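AxyAgu115A (Amphibacillus xylanus NBRC 15112, PDB 6NPS) is an alpha-glucuronidase of glycoside hydrolase family 115 that probably removes glucuronic acid side groups from arabinoglucuronoxylan. Local coordinates at residues Y860-L866 / R915-I921; A880-N885 / L927-Y933; T877-G881 / V935-F939; G824-I830 / F939-K943. The protein carries 3 engineered substitutions. One frame throughout, in Å; residues are numbered along the deposited sequence.

Contact 1. Residues Y860-L866 / R915-I921; sequences YELEFYL and RTTKTKI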
loop_
_atom_site.group_PDB
_atom_site.type_symbol
_atom_site.label_atom_id
_atom_site.label_comp_id
_atom_site.label_asym_id
_atom_site.label_seq_id
_atom_site.Cartn_x
_atom_site.Cartn_y
_atom_site.Cartn_z
ATOM N N TYR A 860 -27.456 18.314 8.838
ATOM C CA TYR A 860 -26.271 18.496 8.021
ATOM C C TYR A 860 -25.049 18.508 8.913
ATOM O O TYR A 860 -25.116 18.888 10.093
ATOM C CB TYR A 860 -26.361 19.803 7.189
ATOM C CG TYR A 860 -27.301 19.618 6.010
ATOM C CD1 TYR A 860 -28.675 19.596 6.201
ATOM C CD2 TYR A 860 -26.810 19.409 4.712
ATOM C CE1 TYR A 860 -29.554 19.398 5.126
ATOM C CE2 TYR A 860 -27.682 19.211 3.631
ATOM C CZ TYR A 860 -29.050 19.208 3.851
ATOM O OH TYR A 860 -29.932 19.003 2.808
ATOM N N GLU A 861 -23.928 18.089 8.338
ATOM C CA GLU A 861 -22.631 18.291 8.962
ATOM C C GLU A 861 -22.073 19.629 8.500
ATOM O O GLU A 861 -22.086 19.937 7.307
ATOM C CB GLU A 861 -21.654 17.165 8.624
ATOM C CG GLU A 861 -22.033 15.830 9.244
ATOM C CD GLU A 861 -21.508 15.639 10.667
ATOM O OE1 GLU A 861 -21.222 16.644 11.357
ATOM O OE2 GLU A 861 -21.387 14.471 11.102
ATOM N N LEU A 862 -21.605 20.420 9.458
ATOM C CA LEU A 862 -20.969 21.703 9.213
ATOM C C LEU A 862 -19.524 21.557 9.665
ATOM O O LEU A 862 -19.257 21.354 10.849
ATOM C CB LEU A 862 -21.701 22.818 9.963
ATOM C CG LEU A 862 -21.088 24.210 9.997
ATOM C CD1 LEU A 862 -21.242 24.879 8.659
ATOM C CD2 LEU A 862 -21.783 25.051 11.081
ATOM N N GLU A 863 -18.604 21.626 8.718
ATOM C CA GLU A 863 -17.200 21.396 8.971
ATOM C C GLU A 863 -16.426 22.683 8.720
ATOM O O GLU A 863 -16.580 23.313 7.670
ATOM C CB GLU A 863 -16.687 20.272 8.078
ATOM C CG GLU A 863 -15.187 20.015 8.198
ATOM C CD GLU A 863 -14.735 18.808 7.383
ATOM O OE1 GLU A 863 -15.295 18.573 6.283
ATOM O OE2 GLU A 863 -13.834 18.079 7.858
ATOM N N PHE A 864 -15.622 23.079 9.689
ATOM C CA PHE A 864 -14.755 24.235 9.551
ATOM C C PHE A 864 -13.348 23.760 9.245
ATOM O O PHE A 864 -12.855 22.805 9.854
ATOM C CB PHE A 864 -14.717 25.061 10.836
ATOM C CG PHE A 864 -15.976 25.756 11.158
ATOM C CD1 PHE A 864 -16.965 25.940 10.206
ATOM C CD2 PHE A 864 -16.170 26.277 12.439
ATOM C CE1 PHE A 864 -18.142 26.596 10.529
ATOM C CE2 PHE A 864 -17.341 26.951 12.766
ATOM C CZ PHE A 864 -18.328 27.101 11.813
ATOM N N TYR A 865 -12.684 24.469 8.358
ATOM C CA TYR A 865 -11.245 24.345 8.173
ATOM C C TYR A 865 -10.610 25.571 8.831
ATOM O O TYR A 865 -10.890 26.701 8.427
ATOM C CB TYR A 865 -10.891 24.287 6.688
ATOM C CG TYR A 865 -11.232 22.960 6.016
ATOM C CD1 TYR A 865 -12.553 22.529 5.902
ATOM C CD2 TYR A 865 -10.225 22.154 5.481
ATOM C CE1 TYR A 865 -12.872 21.311 5.256
ATOM C CE2 TYR A 865 -10.521 20.957 4.854
ATOM C CZ TYR A 865 -11.847 20.543 4.735
ATOM O OH TYR A 865 -12.137 19.344 4.125
ATOM N N LEU A 866 -9.768 25.347 9.839
ATOM C CA LEU A 866 -9.209 26.429 10.649
ATOM C C LEU A 866 -7.691 26.388 10.657
ATOM O O LEU A 866 -7.081 25.314 10.647
ATOM C CB LEU A 866 -9.682 26.354 12.111
ATOM C CG LEU A 866 -11.175 26.265 12.346
ATOM C CD1 LEU A 866 -11.448 25.861 13.779
ATOM C CD2 LEU A 866 -11.821 27.628 12.022
ATOM N N ARG A 915 -6.607 22.651 10.982
ATOM C CA ARG A 915 -7.464 21.923 11.893
ATOM C C ARG A 915 -8.853 21.864 11.280
ATOM O O ARG A 915 -9.350 22.870 10.759
ATOM C CB ARG A 915 -7.512 22.620 13.249
ATOM C CG ARG A 915 -8.422 21.910 14.209
ATOM C CD ARG A 915 -7.967 22.117 15.640
ATOM N NE ARG A 915 -7.959 23.528 15.954
ATOM C CZ ARG A 915 -6.898 24.215 16.358
ATOM N NH1 ARG A 915 -5.720 23.618 16.524
ATOM N NH2 ARG A 915 -7.048 25.514 16.607
ATOM N N THR A 916 -9.491 20.709 11.343
ATOM C CA THR A 916 -10.895 20.624 10.968
ATOM C C THR A 916 -11.721 20.256 12.196
ATOM O O THR A 916 -11.249 19.549 13.088
ATOM C CB THR A 916 -11.135 19.612 9.829
ATOM O OG1 THR A 916 -10.748 18.301 10.254
ATOM C CG2 THR A 916 -10.343 19.983 8.604
ATOM N N THR A 917 -12.923 20.799 12.269
ATOM C CA THR A 917 -13.869 20.492 13.329
ATOM C C THR A 917 -15.248 20.369 12.687
ATOM O O THR A 917 -15.534 21.031 11.681
ATOM C CB THR A 917 -13.824 21.580 14.430
ATOM O OG1 THR A 917 -14.811 21.325 15.444
ATOM C CG2 THR A 917 -14.086 22.947 13.820
ATOM N N LYS A 918 -16.091 19.497 13.247
ATOM C CA LYS A 918 -17.414 19.200 12.700
ATOM C C LYS A 918 -18.480 19.318 13.780
ATOM O O LYS A 918 -18.263 18.918 14.929
ATOM C CB LYS A 918 -17.507 17.779 12.105
ATOM C CG LYS A 918 -16.752 17.598 10.832
ATOM C CD LYS A 918 -16.917 16.192 10.280
ATOM C CE LYS A 918 -15.754 15.833 9.355
ATOM N NZ LYS A 918 -15.801 14.417 8.897
ATOM N N THR A 919 -19.640 19.838 13.388
ATOM C CA THR A 919 -20.804 19.980 14.247
ATOM C C THR A 919 -22.041 19.690 13.401
ATOM O O THR A 919 -22.034 19.912 12.194
ATOM C CB THR A 919 -20.852 21.399 14.876
ATOM O OG1 THR A 919 -21.914 21.483 15.824
ATOM C CG2 THR A 919 -21.063 22.453 13.814
ATOM N N LYS A 920 -23.089 19.160 14.020
ATOM C CA LYS A 920 -24.328 18.914 13.294
ATOM C C LYS A 920 -25.270 20.109 13.434
ATOM O O LYS A 920 -25.363 20.719 14.499
ATOM C CB LYS A 920 -25.013 17.634 13.788
ATOM C CG LYS A 920 -24.235 16.354 13.488
ATOM C CD LYS A 920 -25.097 15.123 13.769
ATOM C CE LYS A 920 -24.271 13.923 14.243
ATOM N NZ LYS A 920 -23.317 13.424 13.207
ATOM N N ILE A 921 -25.959 20.452 12.342
ATOM C CA ILE A 921 -26.930 21.543 12.335
ATOM C C ILE A 921 -28.190 21.047 11.635
ATOM O O ILE A 921 -28.163 20.089 10.863
ATOM C CB ILE A 921 -26.373 22.813 11.640
ATOM C CG1 ILE A 921 -26.031 22.514 10.168
ATOM C CG2 ILE A 921 -25.111 23.348 12.398
ATOM C CD1 ILE A 921 -25.726 23.746 9.279
#
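Glu861 and Lys920 form the salt bridge of this strand pair, with Lys920 NZ 3.0 Å from Glu861 OE2. The lysine enters from above the carboxylate, 55° out of its plane; the bends at chi2 of Glu861 and at chi3 and chi4 of Lys920 bring the two charges together. A lysine in place of Glu861 would probably cost Lys920 its salt bridge, leaving a weak, long pairing with Asp949, and set two positive groups against each other. Eight backbone hydrogen bonds join Tyr860-Leu866 to Arg915-Ile921 as antiparallel strands, among them Leu866 N to Arg915 O at 2.7 Å. On the face of Glu861, the extended Glu863 lies alongside Lys918, but Glu863 OE2 and Lys918 NZ stay 4.3 Å apart, too far for a salt bridge. Thr916 CG2 sits over one face of the Tyr865 ring, 3.9 Å from its centroid, a CH-pi contact.

The other face is mainly apolar: Thr917 CG2 touches both Phe864 CB (3.7 Å) and Leu866 CD1, while Leu862 CD2 meets Thr919 CG2 and Ile921 CG2. Glutamates and lysines thus gather on one face; the other, apart from Arg915 (NH2 bonded to Ser869 O), is mostly hydrocarbon, threonine methyls included, facing Ile882 of strand 879-884.

Contact 2. Residues A880-N885 / L927-Y933; sequences AGIQVN and LNKLRIY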
loop_
_atom_site.group_PDB
_atom_site.type_symbol
_atom_site.label_atom_id
_atom_site.label_comp_id
_atom_site.label_asym_id
_atom_site.label_seq_id
_atom_site.Cartn_x
_atom_site.Cartn_y
_atom_site.Cartn_z
ATOM N N ALA A 880 -16.245 29.258 19.268
ATOM C CA ALA A 880 -16.853 30.118 18.263
ATOM C C ALA A 880 -18.364 29.993 18.401
ATOM O O ALA A 880 -18.871 29.034 18.993
ATOM C CB ALA A 880 -16.367 29.750 16.855
ATOM N N GLY A 881 -19.098 30.969 17.873
ATOM C CA GLY A 881 -20.544 30.955 17.912
ATOM C C GLY A 881 -21.076 30.599 16.533
ATOM O O GLY A 881 -20.587 31.117 15.520
ATOM N N ILE A 882 -22.068 29.709 16.499
ATOM C CA ILE A 882 -22.777 29.435 15.249
ATOM C C ILE A 882 -24.269 29.614 15.464
ATOM O O ILE A 882 -24.822 29.208 16.493
ATOM C CB ILE A 882 -22.490 28.039 14.658
ATOM C CG1 ILE A 882 -23.131 26.943 15.496
ATOM C CG2 ILE A 882 -20.985 27.796 14.491
ATOM C CD1 ILE A 882 -23.407 25.667 14.721
ATOM N N GLN A 883 -24.925 30.224 14.481
ATOM C CA GLN A 883 -26.368 30.348 14.500
ATOM C C GLN A 883 -26.913 30.029 13.122
ATOM O O GLN A 883 -26.472 30.612 12.124
ATOM C CB GLN A 883 -26.796 31.739 14.918
ATOM C CG GLN A 883 -28.282 31.898 14.939
ATOM C CD GLN A 883 -28.670 33.283 15.347
ATOM O OE1 GLN A 883 -27.845 34.194 15.324
ATOM N NE2 GLN A 883 -29.924 33.459 15.731
ATOM N N VAL A 884 -27.864 29.106 13.077
ATOM C CA VAL A 884 -28.504 28.673 11.840
ATOM C C VAL A 884 -29.912 29.237 11.834
ATOM O O VAL A 884 -30.709 28.938 12.731
ATOM C CB VAL A 884 -28.511 27.145 11.715
ATOM C CG1 VAL A 884 -29.333 26.688 10.498
ATOM C CG2 VAL A 884 -27.090 26.647 11.638
ATOM N N ASN A 885 -30.211 30.060 10.833
ATOM C CA ASN A 885 -31.538 30.672 10.664
ATOM C C ASN A 885 -31.876 31.419 11.955
ATOM O O ASN A 885 -31.071 32.253 12.408
ATOM C CB ASN A 885 -32.534 29.592 10.242
ATOM C CG ASN A 885 -32.176 28.946 8.902
ATOM O OD1 ASN A 885 -31.790 29.628 7.947
ATOM N ND2 ASN A 885 -32.316 27.623 8.831
ATOM N N LEU A 927 -33.653 28.128 1.198
ATOM C CA LEU A 927 -32.693 29.139 1.624
ATOM C C LEU A 927 -32.442 29.085 3.132
ATOM O O LEU A 927 -33.385 29.077 3.925
ATOM C CB LEU A 927 -33.200 30.525 1.232
ATOM C CG LEU A 927 -32.373 31.715 1.708
ATOM C CD1 LEU A 927 -31.000 31.639 1.108
ATOM C CD2 LEU A 927 -33.072 33.046 1.333
ATOM N N ASN A 928 -31.159 29.064 3.521
ATOM C CA ASN A 928 -30.733 29.045 4.917
ATOM C C ASN A 928 -29.717 30.160 5.157
ATOM O O ASN A 928 -29.011 30.593 4.240
ATOM C CB ASN A 928 -30.073 27.688 5.319
ATOM C CG ASN A 928 -31.078 26.539 5.398
ATOM O OD1 ASN A 928 -31.623 26.229 6.466
ATOM N ND2 ASN A 928 -31.336 25.911 4.259
ATOM N N LYS A 929 -29.630 30.602 6.408
ATOM C CA LYS A 929 -28.623 31.558 6.864
ATOM C C LYS A 929 -27.759 30.902 7.932
ATOM O O LYS A 929 -28.279 30.191 8.797
ATOM C CB LYS A 929 -29.263 32.795 7.475
ATOM C CG LYS A 929 -29.672 33.886 6.507
ATOM C CD LYS A 929 -30.849 34.707 7.072
ATOM C CE LYS A 929 -30.476 35.613 8.281
ATOM N NZ LYS A 929 -29.924 34.951 9.523
ATOM N N LEU A 930 -26.447 31.142 7.870
ATOM C CA LEU A 930 -25.500 30.670 8.876
ATOM C C LEU A 930 -24.678 31.857 9.360
ATOM O O LEU A 930 -24.003 32.508 8.557
ATOM C CB LEU A 930 -24.576 29.572 8.314
ATOM C CG LEU A 930 -23.306 29.309 9.149
ATOM C CD1 LEU A 930 -23.635 28.558 10.458
ATOM C CD2 LEU A 930 -22.191 28.564 8.354
ATOM N N ARG A 931 -24.739 32.150 10.657
ATOM C CA ARG A 931 -23.913 33.195 11.258
ATOM C C ARG A 931 -22.801 32.555 12.054
ATOM O O ARG A 931 -23.058 31.654 12.861
ATOM C CB ARG A 931 -24.736 34.107 12.167
ATOM C CG ARG A 931 -25.748 34.925 11.432
ATOM C CD ARG A 931 -26.557 35.846 12.344
ATOM N NE ARG A 931 -27.422 36.667 11.510
ATOM C CZ ARG A 931 -28.180 37.662 11.949
ATOM N NH1 ARG A 931 -28.192 37.967 13.235
ATOM N NH2 ARG A 931 -28.923 38.349 11.092
ATOM N N ILE A 932 -21.574 33.031 11.853
ATOM C CA ILE A 932 -20.440 32.632 12.675
ATOM C C ILE A 932 -19.993 33.841 13.489
ATOM O O ILE A 932 -19.672 34.905 12.931
ATOM C CB ILE A 932 -19.295 32.083 11.821
ATOM C CG1 ILE A 932 -19.854 30.972 10.918
ATOM C CG2 ILE A 932 -18.142 31.627 12.699
ATOM C CD1 ILE A 932 -18.803 30.298 10.132
ATOM N N TYR A 933 -20.004 33.689 14.811
ATOM C CA TYR A 933 -19.603 34.748 15.731
ATOM C C TYR A 933 -18.212 34.452 16.269
ATOM O O TYR A 933 -17.900 33.304 16.632
ATOM C CB TYR A 933 -20.559 34.864 16.923
ATOM C CG TYR A 933 -21.967 35.289 16.647
ATOM C CD1 TYR A 933 -22.912 34.391 16.167
ATOM C CD2 TYR A 933 -22.384 36.590 16.923
ATOM C CE1 TYR A 933 -24.230 34.794 15.936
ATOM C CE2 TYR A 933 -23.696 36.999 16.694
ATOM C CZ TYR A 933 -24.609 36.093 16.210
ATOM O OH TYR A 933 -25.911 36.480 15.993
#
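Gln883 and Tyr933 cross at an angle, their amide and ring planes 29° apart, and meet through a hydrogen bond from Tyr933 OH to Gln883 OE1 (3.1 Å). The amide oxygen lies at the ring's edge, in its plane, and takes the hydroxyl nearly head-on. Gln883 reaches that far because its chain is fully extended, with CG anti to the backbone N; its NE2 is held by Asn887 O. Arg931 runs beside Gln883 in the same direction, its guanidinium turned 86° from the amide, and the touching is done by Arg931 CD, 3.6 Å from Gln883 OE1. The guanidinium itself forms a salt bridge with Glu849.

Asn885, just past the end of its strand, uses both ends of its amide. OD1 accepts from Lys929 N at 2.8 Å, while ND2 donates to Asn928 OD1 at 2.8 Å in an almost straight bond (176°) lying in the Asn885 amide plane. Two bonds thus fix the rotation of this amide. Gly881 pairs with Tyr933 at a CA-CA separation of 4.5 Å, where a CB on the glycine would collide with Tyr933 CB. On the reverse face Leu930 CD1 meets Val884 CG2 at 4.1 Å.

The pairing joins strand 879-884 to strand 926-934, which binds strand 847-854 along its other edge through Asn928, Leu930 and Ile932. Strand 879-884 is bordered in turn by strand 890-893, and the Ile882, Val884, Leu930 and Ile932 face packs against strands 858-866 and 915-923.

Contact 3. Residues T877-G881 / V935-F939; sequences TMYAG and VSPGF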
loop_
_atom_site.group_PDB
_atom_site.type_symbol
_atom_site.label_atom_id
_atom_site.label_comp_id
_atom_site.label_asym_id
_atom_site.label_seq_id
_atom_site.Cartn_x
_atom_site.Cartn_y
_atom_site.Cartn_z
ATOM N N THR A 877 -9.062 25.997 25.952
ATOM C CA THR A 877 -10.282 25.928 25.148
ATOM C C THR A 877 -10.253 26.989 24.043
ATOM O O THR A 877 -9.512 27.972 24.113
ATOM C CB THR A 877 -11.534 26.142 26.026
ATOM O OG1 THR A 877 -11.384 27.348 26.784
ATOM C CG2 THR A 877 -11.726 24.985 27.000
ATOM N N MET A 878 -11.086 26.799 23.024
ATOM C CA MET A 878 -11.276 27.831 22.005
ATOM C C MET A 878 -12.688 27.730 21.439
ATOM O O MET A 878 -13.061 26.693 20.882
ATOM C CB MET A 878 -10.234 27.703 20.889
ATOM C CG MET A 878 -10.295 28.842 19.897
ATOM S SD MET A 878 -9.054 28.683 18.604
ATOM C CE MET A 878 -7.525 28.655 19.565
ATOM N N TYR A 879 -13.473 28.795 21.568
ATOM C CA TYR A 879 -14.885 28.749 21.211
ATOM C C TYR A 879 -15.198 29.637 20.008
ATOM O O TYR A 879 -14.517 30.640 19.762
ATOM C CB TYR A 879 -15.756 29.188 22.387
ATOM C CG TYR A 879 -15.658 28.282 23.591
ATOM C CD1 TYR A 879 -14.902 28.643 24.696
ATOM C CD2 TYR A 879 -16.318 27.060 23.621
ATOM C CE1 TYR A 879 -14.799 27.804 25.809
ATOM C CE2 TYR A 879 -16.219 26.208 24.724
ATOM C CZ TYR A 879 -15.460 26.588 25.813
ATOM O OH TYR A 879 -15.375 25.755 26.910
ATOM N N ALA A 880 -16.245 29.258 19.268
ATOM C CA ALA A 880 -16.853 30.118 18.263
ATOM C C ALA A 880 -18.364 29.993 18.401
ATOM O O ALA A 880 -18.871 29.034 18.993
ATOM C CB ALA A 880 -16.367 29.750 16.855
ATOM N N GLY A 881 -19.098 30.969 17.873
ATOM C CA GLY A 881 -20.544 30.955 17.912
ATOM C C GLY A 881 -21.076 30.599 16.533
ATOM O O GLY A 881 -20.587 31.117 15.520
ATOM N N VAL A 935 -15.645 34.446 19.314
ATOM C CA VAL A 935 -15.729 34.404 20.772
ATOM C C VAL A 935 -14.307 34.410 21.345
ATOM O O VAL A 935 -13.810 35.456 21.781
ATOM C CB VAL A 935 -16.549 33.177 21.237
ATOM C CG1 VAL A 935 -16.617 33.068 22.795
ATOM C CG2 VAL A 935 -17.962 33.212 20.613
ATOM N N SER A 936 -13.602 33.231 21.307
ATOM C CA SER A 936 -12.218 33.164 21.728
ATOM C C SER A 936 -11.287 33.769 20.690
ATOM O O SER A 936 -11.536 33.669 19.495
ATOM C CB SER A 936 -11.777 31.709 21.976
ATOM O OG SER A 936 -12.673 31.055 22.846
ATOM N N PRO A 937 -10.172 34.347 21.135
ATOM C CA PRO A 937 -9.077 34.699 20.212
ATOM C C PRO A 937 -8.447 33.453 19.572
ATOM O O PRO A 937 -8.564 32.337 20.077
ATOM C CB PRO A 937 -8.063 35.398 21.122
ATOM C CG PRO A 937 -8.840 35.787 22.390
ATOM C CD PRO A 937 -9.907 34.742 22.534
ATOM N N GLY A 938 -7.715 33.667 18.479
ATOM C CA GLY A 938 -7.081 32.578 17.765
ATOM C C GLY A 938 -7.927 31.887 16.700
ATOM O O GLY A 938 -7.439 30.951 16.044
ATOM N N PHE A 939 -9.159 32.330 16.481
ATOM C CA PHE A 939 -10.077 31.695 15.533
ATOM C C PHE A 939 -9.853 32.299 14.152
ATOM O O PHE A 939 -10.194 33.462 13.915
ATOM C CB PHE A 939 -11.515 31.872 16.021
ATOM C CG PHE A 939 -12.564 31.283 15.100
ATOM C CD1 PHE A 939 -12.825 29.923 15.097
ATOM C CD2 PHE A 939 -13.294 32.100 14.250
ATOM C CE1 PHE A 939 -13.802 29.378 14.234
ATOM C CE2 PHE A 939 -14.273 31.572 13.387
ATOM C CZ PHE A 939 -14.533 30.212 13.391
HETATM O O HOH W 1 -11.726 30.193 25.630
HETATM O O HOH W 2 -13.812 32.716 18.148
#
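Ser936 turns its OG anti to the carbonyl carbon (chi1 -52°), which carries the hydroxyl to Tyr879 N as acceptor of a 2.7 Å hydrogen bond. The same two residues are joined again through Ser936 N and Tyr879 O, a longer bond of 3.2 Å that meets the carbonyl 34° from its plane. Phe939, with CG anti to the backbone N (chi1 179°), holds its ring so that Ala880 CB lies over one face, offset toward the rim and 4.0 Å from the centroid: a CH-pi contact.

Water supplements these bonds. One molecule links Thr877 OG1 with Ser936 OG; a second donates to Tyr879 O and Ser936 O and accepts from Val935 N, so the Tyr879 carbonyl is gripped by both a backbone N-H and a water. Val935 spreads its two methyls along the strand, CG1 facing Tyr879 CB and CG2 lying 3.7 Å from Gly881 N. Met878 SD lies 3.8 Å from Gly938 O, and its CE approaches Pro937 O. A CB on Gly938 would come within 3.1 Å of Met878 CE and press on the preceding carbonyl.

The loop Val935-Phe939 connects strand 926-934 to strand 940-948 and here lies against the start of strand 879-884. That strand is bonded to strand 890-893 through Ala880, while Val935 pairs with Tyr839 and Pro937 touches His838 and Phe441.

Contact 4. Residues G824-I830 / F939-K943; sequences GKTLSAI and FALEK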
loop_
_atom_site.group_PDB
_atom_site.type_symbol
_atom_site.label_atom_id
_atom_site.label_comp_id
_atom_site.label_asym_id
_atom_site.label_seq_id
_atom_site.Cartn_x
_atom_site.Cartn_y
_atom_site.Cartn_z
ATOM N N GLY A 824 -3.342 31.114 4.841
ATOM C CA GLY A 824 -3.786 29.732 4.938
ATOM C C GLY A 824 -3.437 28.853 3.742
ATOM O O GLY A 824 -2.578 29.166 2.908
ATOM N N LYS A 825 -4.153 27.725 3.657
ATOM C CA LYS A 825 -3.833 26.713 2.661
ATOM C C LYS A 825 -4.421 27.051 1.310
ATOM O O LYS A 825 -3.857 26.655 0.278
ATOM C CB LYS A 825 -4.327 25.340 3.113
ATOM C CG LYS A 825 -3.525 24.824 4.320
ATOM C CD LYS A 825 -3.991 23.439 4.745
ATOM C CE LYS A 825 -3.426 22.315 3.875
ATOM N NZ LYS A 825 -3.793 20.948 4.467
ATOM N N THR A 826 -5.540 27.772 1.294
ATOM C CA THR A 826 -6.212 28.063 0.029
ATOM C C THR A 826 -6.394 29.578 -0.134
ATOM O O THR A 826 -5.413 30.328 -0.034
ATOM C CB THR A 826 -7.529 27.253 -0.077
ATOM O OG1 THR A 826 -8.429 27.576 0.995
ATOM C CG2 THR A 826 -7.236 25.711 -0.016
ATOM N N LEU A 827 -7.613 30.059 -0.366
ATOM C CA LEU A 827 -7.774 31.443 -0.815
ATOM C C LEU A 827 -7.327 32.434 0.261
ATOM O O LEU A 827 -6.473 33.287 0.027
ATOM C CB LEU A 827 -9.230 31.683 -1.234
ATOM C CG LEU A 827 -9.577 33.062 -1.820
ATOM C CD1 LEU A 827 -8.719 33.407 -3.069
ATOM C CD2 LEU A 827 -11.076 33.143 -2.116
ATOM N N SER A 828 -7.873 32.325 1.451
ATOM C CA SER A 828 -7.641 33.355 2.465
ATOM C C SER A 828 -8.306 32.876 3.742
ATOM O O SER A 828 -8.750 31.725 3.839
ATOM C CB SER A 828 -8.178 34.727 2.020
ATOM O OG SER A 828 -9.600 34.708 1.939
ATOM N N ALA A 829 -8.400 33.767 4.722
ATOM C CA ALA A 829 -9.000 33.385 5.982
ATOM C C ALA A 829 -9.660 34.624 6.544
ATOM O O ALA A 829 -9.348 35.740 6.140
ATOM C CB ALA A 829 -7.950 32.843 6.992
ATOM N N ILE A 830 -10.554 34.424 7.495
ATOM C CA ILE A 830 -11.156 35.561 8.184
ATOM C C ILE A 830 -10.817 35.423 9.656
ATOM O O ILE A 830 -10.686 34.311 10.173
ATOM C CB ILE A 830 -12.681 35.664 7.965
ATOM C CG1 ILE A 830 -13.406 34.432 8.536
ATOM C CG2 ILE A 830 -13.028 35.857 6.474
ATOM C CD1 ILE A 830 -14.920 34.599 8.524
ATOM N N PHE A 939 -9.159 32.330 16.481
ATOM C CA PHE A 939 -10.077 31.695 15.533
ATOM C C PHE A 939 -9.853 32.299 14.152
ATOM O O PHE A 939 -10.194 33.462 13.915
ATOM C CB PHE A 939 -11.515 31.872 16.021
ATOM C CG PHE A 939 -12.564 31.283 15.100
ATOM C CD1 PHE A 939 -12.825 29.923 15.097
ATOM C CD2 PHE A 939 -13.294 32.100 14.250
ATOM C CE1 PHE A 939 -13.802 29.378 14.234
ATOM C CE2 PHE A 939 -14.273 31.572 13.387
ATOM C CZ PHE A 939 -14.533 30.212 13.391
ATOM N N ALA A 940 -9.241 31.530 13.243
ATOM C CA ALA A 940 -8.987 31.985 11.880
ATOM C C ALA A 940 -9.570 30.944 10.925
ATOM O O ALA A 940 -9.102 29.795 10.881
ATOM C CB ALA A 940 -7.503 32.201 11.625
ATOM N N LEU A 941 -10.603 31.339 10.183
ATOM C CA LEU A 941 -11.435 30.397 9.455
ATOM C C LEU A 941 -11.124 30.515 7.973
ATOM O O LEU A 941 -11.206 31.616 7.406
ATOM C CB LEU A 941 -12.914 30.686 9.718
ATOM C CG LEU A 941 -13.941 29.865 8.948
ATOM C CD1 LEU A 941 -13.989 28.383 9.363
ATOM C CD2 LEU A 941 -15.310 30.494 9.217
ATOM N N GLU A 942 -10.807 29.386 7.344
ATOM C CA GLU A 942 -10.406 29.347 5.943
ATOM C C GLU A 942 -11.502 28.835 5.021
ATOM O O GLU A 942 -11.654 29.369 3.924
ATOM C CB GLU A 942 -9.153 28.471 5.755
ATOM C CG GLU A 942 -7.934 29.087 6.493
ATOM C CD GLU A 942 -6.640 28.239 6.489
ATOM O OE1 GLU A 942 -6.358 27.512 5.498
ATOM O OE2 GLU A 942 -5.884 28.339 7.493
ATOM N N LYS A 943 -12.246 27.806 5.424
ATOM C CA LYS A 943 -13.206 27.164 4.531
ATOM C C LYS A 943 -14.292 26.538 5.393
ATOM O O LYS A 943 -14.037 26.117 6.525
ATOM C CB LYS A 943 -12.515 26.096 3.630
ATOM C CG LYS A 943 -13.457 25.445 2.572
ATOM C CD LYS A 943 -12.798 24.248 1.869
ATOM C CE LYS A 943 -11.710 24.688 0.957
ATOM N NZ LYS A 943 -11.279 23.534 0.148
HETATM O O HOH W 3 -8.094 26.032 3.647
HETATM O O HOH W 4 -10.148 30.159 1.862
#
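Glu942 reaches from its strand into the turn at Gly824-Thr826. Its CB lies 3.8 Å from Ser828 O, and CG touches Ala829 CB at the same distance. With CG anti to the carbonyl carbon (chi1 -64°) and the chain extended beyond it, CD arrives 3.6 Å from Gly824 CA. At the tip OE1 accepts from Lys825 N, a 2.9 Å bond that is nearly straight at the hydrogen (173°) but comes from above the carboxylate, 44° out of its plane. OE1 takes a second proton from a water that also bonds to Thr826 OG1, a hydroxyl that is hydrogen-bonded to Glu797 as well, while OE2 rests near Gly824 CA. A CB on Gly824 would fall 2.4 Å from Glu942 CD, so the carboxylate occupies the place a side chain would need. An alanine in place of Glu942 is likely to leave Lys825 N without its acceptor and open a gap beside Gly824.

Beyond the turn the backbones pair: Ile830 N bonds to Leu941 O and Leu941 N to Ile830 O. Their side chains lie side by side, Ile830 CG1 4.0 Å from Leu941 CB.

Glu942 and Lys943 form a classic beta bulge opposite Tyr865 of strand 858-866. Strand 940-948 pairs with that strand and with strands 828-833 and 794-797, and Ile830 packs on Val848 and Tyr850 of strand 847-854. Lys515 binds the carbonyls of Gly824 and Thr826, tying the turn to helix 500-519.

Overall arrangement
All four contacts lie in the C-terminal family region. Contacts 1 and 2 are regular antiparallel pairs whose apolar faces meet: Phe864 CZ packs 3.6 Å from Ile932 CD1, and Ile921 on Ile882, as in a beta sandwich. Contact 1 is partly exposed, with charged groups on its outer face, whereas contacts 2, 3 and 4 are largely buried. Contacts 2 and 3 share strand 879-884, but regular strand pairing gives way to serine and water-mediated bonds in the loop. Phe939, common to contacts 3 and 4, also touches Leu866 and Ile932. Contact 4 replaces side-chain charge pairing with a carboxylate-to-backbone bond, and joins contact 1 through Tyr865 and the bulge.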